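Local coordinates for UPF0678 fatty acid-binding protein-like protein ERS007657_00996 (Mycobacterium tuberculosis, PDB 6R3W) that binds a heme b group in an antiparallel beta-barrel and probably scavenges peroxynitrite by isomerising it to nitrate, at residues 48-53 with 68-73; 89-94 with 126-131. One frame throughout, in Å; residues are numbered along the deposited sequence.

Contact 1 of 2, residues 48-53 with 68-73; sequences FLTYTQ and TGYLRV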
loop_
_atom_site.group_PDB
_atom_site.type_symbol
_atom_site.label_atom_id
_atom_site.label_comp_id
_atom_site.label_asym_id
_atom_site.label_seq_id
_atom_site.Cartn_x
_atom_site.Cartn_y
_atom_site.Cartn_z
ATOM N N PHE A 48 -15.613 -1.788 -0.810
ATOM C CA PHE A 48 -14.154 -1.893 -1.002
ATOM C C PHE A 48 -13.749 -0.973 -2.137
ATOM O O PHE A 48 -14.553 -0.725 -3.068
ATOM C CB PHE A 48 -13.738 -3.345 -1.304
ATOM C CG PHE A 48 -14.304 -3.941 -2.577
ATOM C CD1 PHE A 48 -13.667 -3.781 -3.805
ATOM C CD2 PHE A 48 -15.439 -4.724 -2.531
ATOM C CE1 PHE A 48 -14.186 -4.350 -4.956
ATOM C CE2 PHE A 48 -15.937 -5.317 -3.677
ATOM C CZ PHE A 48 -15.322 -5.119 -4.886
ATOM N N LEU A 49 -12.521 -0.502 -2.059
ATOM C CA LEU A 49 -11.826 0.141 -3.181
ATOM C C LEU A 49 -11.028 -0.918 -3.933
ATOM O O LEU A 49 -10.424 -1.802 -3.298
ATOM C CB LEU A 49 -10.887 1.244 -2.675
ATOM C CG LEU A 49 -11.534 2.359 -1.883
ATOM C CD1 LEU A 49 -10.485 3.342 -1.408
ATOM C CD2 LEU A 49 -12.601 3.064 -2.693
ATOM N N THR A 50 -10.965 -0.798 -5.248
ATOM C CA THR A 50 -9.945 -1.463 -6.056
ATOM C C THR A 50 -8.676 -0.629 -5.984
ATOM O O THR A 50 -8.759 0.615 -5.909
ATOM C CB THR A 50 -10.413 -1.683 -7.494
ATOM O OG1 THR A 50 -10.589 -0.401 -8.115
ATOM C CG2 THR A 50 -11.706 -2.458 -7.555
ATOM N N TYR A 51 -7.532 -1.289 -6.063
ATOM C CA TYR A 51 -6.222 -0.642 -5.893
ATOM C C TYR A 51 -5.209 -1.312 -6.793
ATOM O O TYR A 51 -5.072 -2.539 -6.754
ATOM C CB TYR A 51 -5.784 -0.708 -4.438
ATOM C CG TYR A 51 -4.330 -0.394 -4.180
ATOM C CD1 TYR A 51 -3.816 0.891 -4.284
ATOM C CD2 TYR A 51 -3.436 -1.419 -3.939
ATOM C CE1 TYR A 51 -2.473 1.141 -4.077
ATOM C CE2 TYR A 51 -2.097 -1.180 -3.699
ATOM C CZ TYR A 51 -1.613 0.106 -3.762
ATOM O OH TYR A 51 -0.276 0.355 -3.566
ATOM N N THR A 52 -4.466 -0.505 -7.536
ATOM C CA THR A 52 -3.317 -0.998 -8.301
ATOM C C THR A 52 -2.153 -0.028 -8.174
ATOM O O THR A 52 -2.394 1.181 -8.172
ATOM C CB THR A 52 -3.688 -1.243 -9.752
ATOM O OG1 THR A 52 -4.172 0.007 -10.255
ATOM C CG2 THR A 52 -4.710 -2.353 -9.900
ATOM N N GLN A 53 -0.962 -0.580 -8.193
ATOM C CA GLN A 53 0.309 0.143 -8.117
ATOM C C GLN A 53 1.199 -0.373 -9.232
ATOM O O GLN A 53 1.334 -1.604 -9.357
ATOM C CB GLN A 53 0.980 -0.075 -6.754
ATOM C CG GLN A 53 2.354 0.586 -6.633
ATOM C CD GLN A 53 3.245 -0.115 -5.644
ATOM O OE1 GLN A 53 3.556 0.414 -4.577
ATOM N NE2 GLN A 53 3.712 -1.301 -6.010
ATOM N N THR A 68 -1.557 -5.368 -6.631
ATOM C CA THR A 68 -2.949 -5.216 -7.055
ATOM C C THR A 68 -3.852 -5.895 -6.024
ATOM O O THR A 68 -3.496 -6.989 -5.541
ATOM C CB THR A 68 -3.144 -5.739 -8.482
ATOM O OG1 THR A 68 -4.476 -5.420 -8.891
ATOM C CG2 THR A 68 -2.855 -7.214 -8.605
ATOM N N GLY A 69 -5.022 -5.329 -5.795
ATOM C CA GLY A 69 -6.014 -5.937 -4.924
ATOM C C GLY A 69 -7.026 -4.944 -4.463
ATOM O O GLY A 69 -7.536 -4.166 -5.307
ATOM N N TYR A 70 -7.403 -5.028 -3.198
ATOM C CA TYR A 70 -8.627 -4.401 -2.681
ATOM C C TYR A 70 -8.366 -3.838 -1.294
ATOM O O TYR A 70 -7.660 -4.457 -0.492
ATOM C CB TYR A 70 -9.770 -5.413 -2.664
ATOM C CG TYR A 70 -9.944 -6.115 -3.980
ATOM C CD1 TYR A 70 -10.640 -5.517 -5.019
ATOM C CD2 TYR A 70 -9.372 -7.349 -4.218
ATOM C CE1 TYR A 70 -10.718 -6.105 -6.272
ATOM C CE2 TYR A 70 -9.480 -7.972 -5.445
ATOM C CZ TYR A 70 -10.145 -7.350 -6.475
ATOM O OH TYR A 70 -10.244 -7.993 -7.679
ATOM N N LEU A 71 -8.971 -2.696 -1.012
ATOM C CA LEU A 71 -9.024 -2.123 0.340
ATOM C C LEU A 71 -10.473 -2.201 0.809
ATOM O O LEU A 71 -11.302 -1.430 0.337
ATOM C CB LEU A 71 -8.482 -0.696 0.306
ATOM C CG LEU A 71 -8.350 -0.005 1.667
ATOM C CD1 LEU A 71 -7.470 -0.781 2.627
ATOM C CD2 LEU A 71 -7.816 1.397 1.498
ATOM N N ARG A 72 -10.756 -3.153 1.675
ATOM C CA ARG A 72 -12.101 -3.401 2.227
ATOM C C ARG A 72 -12.278 -2.553 3.482
ATOM O O ARG A 72 -11.347 -2.470 4.301
ATOM C CB ARG A 72 -12.256 -4.879 2.600
ATOM C CG ARG A 72 -12.270 -5.819 1.413
ATOM C CD ARG A 72 -11.868 -7.254 1.733
ATOM N NE ARG A 72 -12.490 -7.787 2.936
ATOM C CZ ARG A 72 -13.674 -8.390 3.007
ATOM N NH1 ARG A 72 -14.472 -8.474 1.942
ATOM N NH2 ARG A 72 -14.076 -8.855 4.168
ATOM N N VAL A 73 -13.476 -2.046 3.691
ATOM C CA VAL A 73 -13.846 -1.468 4.997
ATOM C C VAL A 73 -14.627 -2.528 5.780
ATOM O O VAL A 73 -15.685 -2.964 5.317
ATOM C CB VAL A 73 -14.604 -0.143 4.823
ATOM C CG1 VAL A 73 -15.208 0.324 6.134
ATOM C CG2 VAL A 73 -13.693 0.921 4.251
#
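Phe48 and Tyr70 meet ring against ring on one face of the two-stranded ladder formed by 48-53 and 68-73. Followed outward, Phe48 begins with CB beside the paired residue, 3.9 Å from the CA of Arg72, its partner in a non-hydrogen-bonded pair. Its CG then sits between the backbone N and the carbonyl carbon (chi1 62°), which carries the ring alongside Tyr70. Beyond CG one side of the ring does the touching: Phe48 CD1 comes to 3.7 Å from Tyr70 CD1, and Phe48 CE1 also lies 3.7 Å from Tyr70 CD1. The two ring planes stand at 86°, with centroids 5.5 Å apart, yet the approach is oblique. From the flank, Thr50 CG2 reaches the edge of the Tyr70 ring, 4.0 Å from CE1.

These strands are the two arms of a beta hairpin in the ten-stranded antiparallel barrel of the nitrobindin family. Two hydrogen-bonded pairs fix the register. Leu49 N donates to Leu71 O at 2.8 Å and Leu71 N returns the bond; Gly69 N donates to Tyr51 O at 3.0 Å, while the reciprocal bond, from Tyr51 N to Gly69 O, is more bent (143° at the hydrogen) and reaches its acceptor from above the carbonyl plane. Leu49, Tyr51 and Leu71 occupy the other, buried face, with Leu49 CB and Leu71 CB 4.3 Å apart. There the Tyr51 hydroxyl is hydrogen-bonded to Glu67, and its ring meets that of Phe41. On the face of Phe48, Arg72 forms a salt bridge with Glu80.

Contact 2 of 2, residues 89-94 with 126-131; sequences ITEIEV and TALDRS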
loop_
_atom_site.group_PDB
_atom_site.type_symbol
_atom_site.label_atom_id
_atom_site.label_comp_id
_atom_site.label_asym_id
_atom_site.label_seq_id
_atom_site.Cartn_x
_atom_site.Cartn_y
_atom_site.Cartn_z
ATOM N N ILE A 89 4.012 -13.524 -3.853
ATOM C CA ILE A 89 3.657 -13.275 -2.446
ATOM C C ILE A 89 2.243 -12.711 -2.415
ATOM O O ILE A 89 1.909 -11.824 -3.240
ATOM C CB ILE A 89 4.688 -12.330 -1.798
ATOM C CG1 ILE A 89 6.081 -12.974 -1.823
ATOM C CG2 ILE A 89 4.252 -11.988 -0.394
ATOM C CD1 ILE A 89 7.175 -12.116 -1.291
ATOM N N THR A 90 1.432 -13.173 -1.471
ATOM C CA THR A 90 0.150 -12.534 -1.138
ATOM C C THR A 90 0.244 -11.901 0.242
ATOM O O THR A 90 1.069 -12.341 1.082
ATOM C CB THR A 90 -1.005 -13.533 -1.180
ATOM O OG1 THR A 90 -0.706 -14.559 -0.212
ATOM C CG2 THR A 90 -1.221 -14.109 -2.562
ATOM N N GLU A 91 -0.609 -10.927 0.494
ATOM C CA GLU A 91 -0.540 -10.068 1.704
ATOM C C GLU A 91 -1.985 -9.743 2.108
ATOM O O GLU A 91 -2.748 -9.253 1.261
ATOM C CB GLU A 91 0.329 -8.808 1.368
ATOM C CG GLU A 91 0.329 -7.692 2.389
ATOM C CD GLU A 91 1.100 -6.473 1.952
ATOM O OE1 GLU A 91 1.509 -6.392 0.756
ATOM O OE2 GLU A 91 1.206 -5.510 2.775
ATOM N N ILE A 92 -2.323 -9.905 3.386
ATOM C CA ILE A 92 -3.506 -9.271 3.992
ATOM C C ILE A 92 -3.036 -8.440 5.164
ATOM O O ILE A 92 -2.449 -9.003 6.115
ATOM C CB ILE A 92 -4.570 -10.277 4.407
ATOM C CG1 ILE A 92 -4.997 -11.155 3.235
ATOM C CG2 ILE A 92 -5.743 -9.525 5.020
ATOM C CD1 ILE A 92 -6.044 -12.207 3.592
ATOM N N GLU A 93 -3.214 -7.125 5.075
ATOM C CA GLU A 93 -2.912 -6.253 6.214
ATOM C C GLU A 93 -4.219 -5.786 6.815
ATOM O O GLU A 93 -5.181 -5.514 6.067
ATOM C CB GLU A 93 -2.114 -5.040 5.782
ATOM C CG GLU A 93 -0.766 -5.368 5.202
ATOM C CD GLU A 93 0.266 -4.275 5.364
ATOM O OE1 GLU A 93 0.089 -3.416 6.286
ATOM O OE2 GLU A 93 1.326 -4.399 4.697
ATOM N N VAL A 94 -4.290 -5.744 8.125
ATOM C CA VAL A 94 -5.508 -5.342 8.847
ATOM C C VAL A 94 -5.170 -4.108 9.664
ATOM O O VAL A 94 -4.065 -4.020 10.205
ATOM C CB VAL A 94 -6.031 -6.503 9.695
ATOM C CG1 VAL A 94 -7.312 -6.131 10.411
ATOM C CG2 VAL A 94 -6.230 -7.755 8.861
ATOM N N THR A 126 7.880 -12.334 6.158
ATOM C CA THR A 126 7.020 -12.793 7.256
ATOM C C THR A 126 6.153 -11.695 7.854
ATOM O O THR A 126 5.202 -12.046 8.527
ATOM C CB THR A 126 7.819 -13.516 8.340
ATOM O OG1 THR A 126 8.734 -12.616 8.961
ATOM C CG2 THR A 126 8.542 -14.728 7.803
ATOM N N ALA A 127 6.491 -10.417 7.684
ATOM C CA ALA A 127 5.564 -9.351 8.133
ATOM C C ALA A 127 5.716 -8.114 7.268
ATOM O O ALA A 127 6.840 -7.798 6.839
ATOM C CB ALA A 127 5.755 -9.016 9.597
ATOM N N LEU A 128 4.609 -7.396 7.112
ATOM C CA LEU A 128 4.562 -6.085 6.438
ATOM C C LEU A 128 3.663 -5.153 7.228
ATOM O O LEU A 128 2.558 -5.577 7.620
ATOM C CB LEU A 128 4.034 -6.260 5.014
ATOM C CG LEU A 128 4.928 -7.078 4.095
ATOM C CD1 LEU A 128 4.159 -7.581 2.882
ATOM C CD2 LEU A 128 6.157 -6.298 3.678
ATOM N N ASP A 129 4.147 -3.943 7.459
ATOM C CA ASP A 129 3.377 -2.862 8.092
ATOM C C ASP A 129 3.321 -1.689 7.122
ATOM O O ASP A 129 4.353 -1.367 6.506
ATOM C CB ASP A 129 4.033 -2.358 9.381
ATOM C CG ASP A 129 4.023 -3.284 10.590
ATOM O OD1 ASP A 129 3.761 -4.489 10.442
ATOM O OD2 ASP A 129 4.364 -2.775 11.685
ATOM N N ARG A 130 2.164 -1.075 6.996
ATOM C CA ARG A 130 1.971 0.135 6.166
ATOM C C ARG A 130 1.364 1.263 7.005
ATOM O O ARG A 130 0.368 1.038 7.714
ATOM C CB ARG A 130 1.081 -0.193 4.972
ATOM C CG ARG A 130 1.742 -1.095 3.937
ATOM C CD ARG A 130 0.752 -1.523 2.879
ATOM N NE ARG A 130 1.267 -2.591 2.043
ATOM C CZ ARG A 130 1.510 -2.505 0.745
ATOM N NH1 ARG A 130 1.332 -1.368 0.080
ATOM N NH2 ARG A 130 1.965 -3.556 0.108
ATOM N N SER A 131 1.920 2.455 6.838
ATOM C CA SER A 131 1.388 3.719 7.375
ATOM C C SER A 131 1.122 4.671 6.202
ATOM O O SER A 131 2.065 5.024 5.527
ATOM C CB SER A 131 2.360 4.300 8.365
ATOM O OG SER A 131 1.858 5.489 8.927
#
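Arg130 extends its side chain across the ends of Glu91 and Glu93, and the three form a salt-bridge network. Glu91 meets the arginine obliquely, its carboxylate turned 40° from the guanidinium plane. Its OE1 accepts from Arg130 NH2 at 2.9 Å through the syn lone pair, in a moderately bent hydrogen bond. Glu93 instead crosses Arg130 at about a right angle, its carboxylate plane 67° from the guanidinium. Glu93 OE2 lies at the edge of that group, 3.2 Å from Arg130 NE, although the modelled position of this oxygen is less certain.

The two strands are not neighbours in the barrel sheet: 103-118 runs between 89-100 and 125-135. Their segments lie 8.0 Å apart at closest approach and are inclined at 50°, so side chains directed into the barrel make the contact. Leu128 lies across both glutamates at about right angles. Its CD1 branch rests against the carboxylate carbon of Glu91, with Leu128 CD1 3.4 Å from Glu91 CD. Glu91 CG is anti to the backbone N and the chain beyond is extended, which carries the carboxylate to Arg130. Glu91 OE1 is also hydrogen-bonded to His85, Glu67 pairs with Arg130 NH1, and Leu128 touches the heme.

Overall arrangement
Both contacts belong to the same closed antiparallel sheet, but they use it differently. Contact 1 joins sequence-adjacent strands of a hairpin, so backbone hydrogen bonds set its register; it is partly buried, with Phe48, Tyr70, Arg72 and threonines on one face, two leucines and Tyr51 on the buried one. Contact 2 links two non-adjacent strands and is buried, relying on charged side chains and Leu128. The centres of contact 1 and contact 2 are about 13 Å apart; the nearest atoms of contact 1 and contact 2 are about 4 Å apart, without touching. Glu67 is shared by the surroundings of both. Contact 1 buries 452 Å² and contact 2 246 Å².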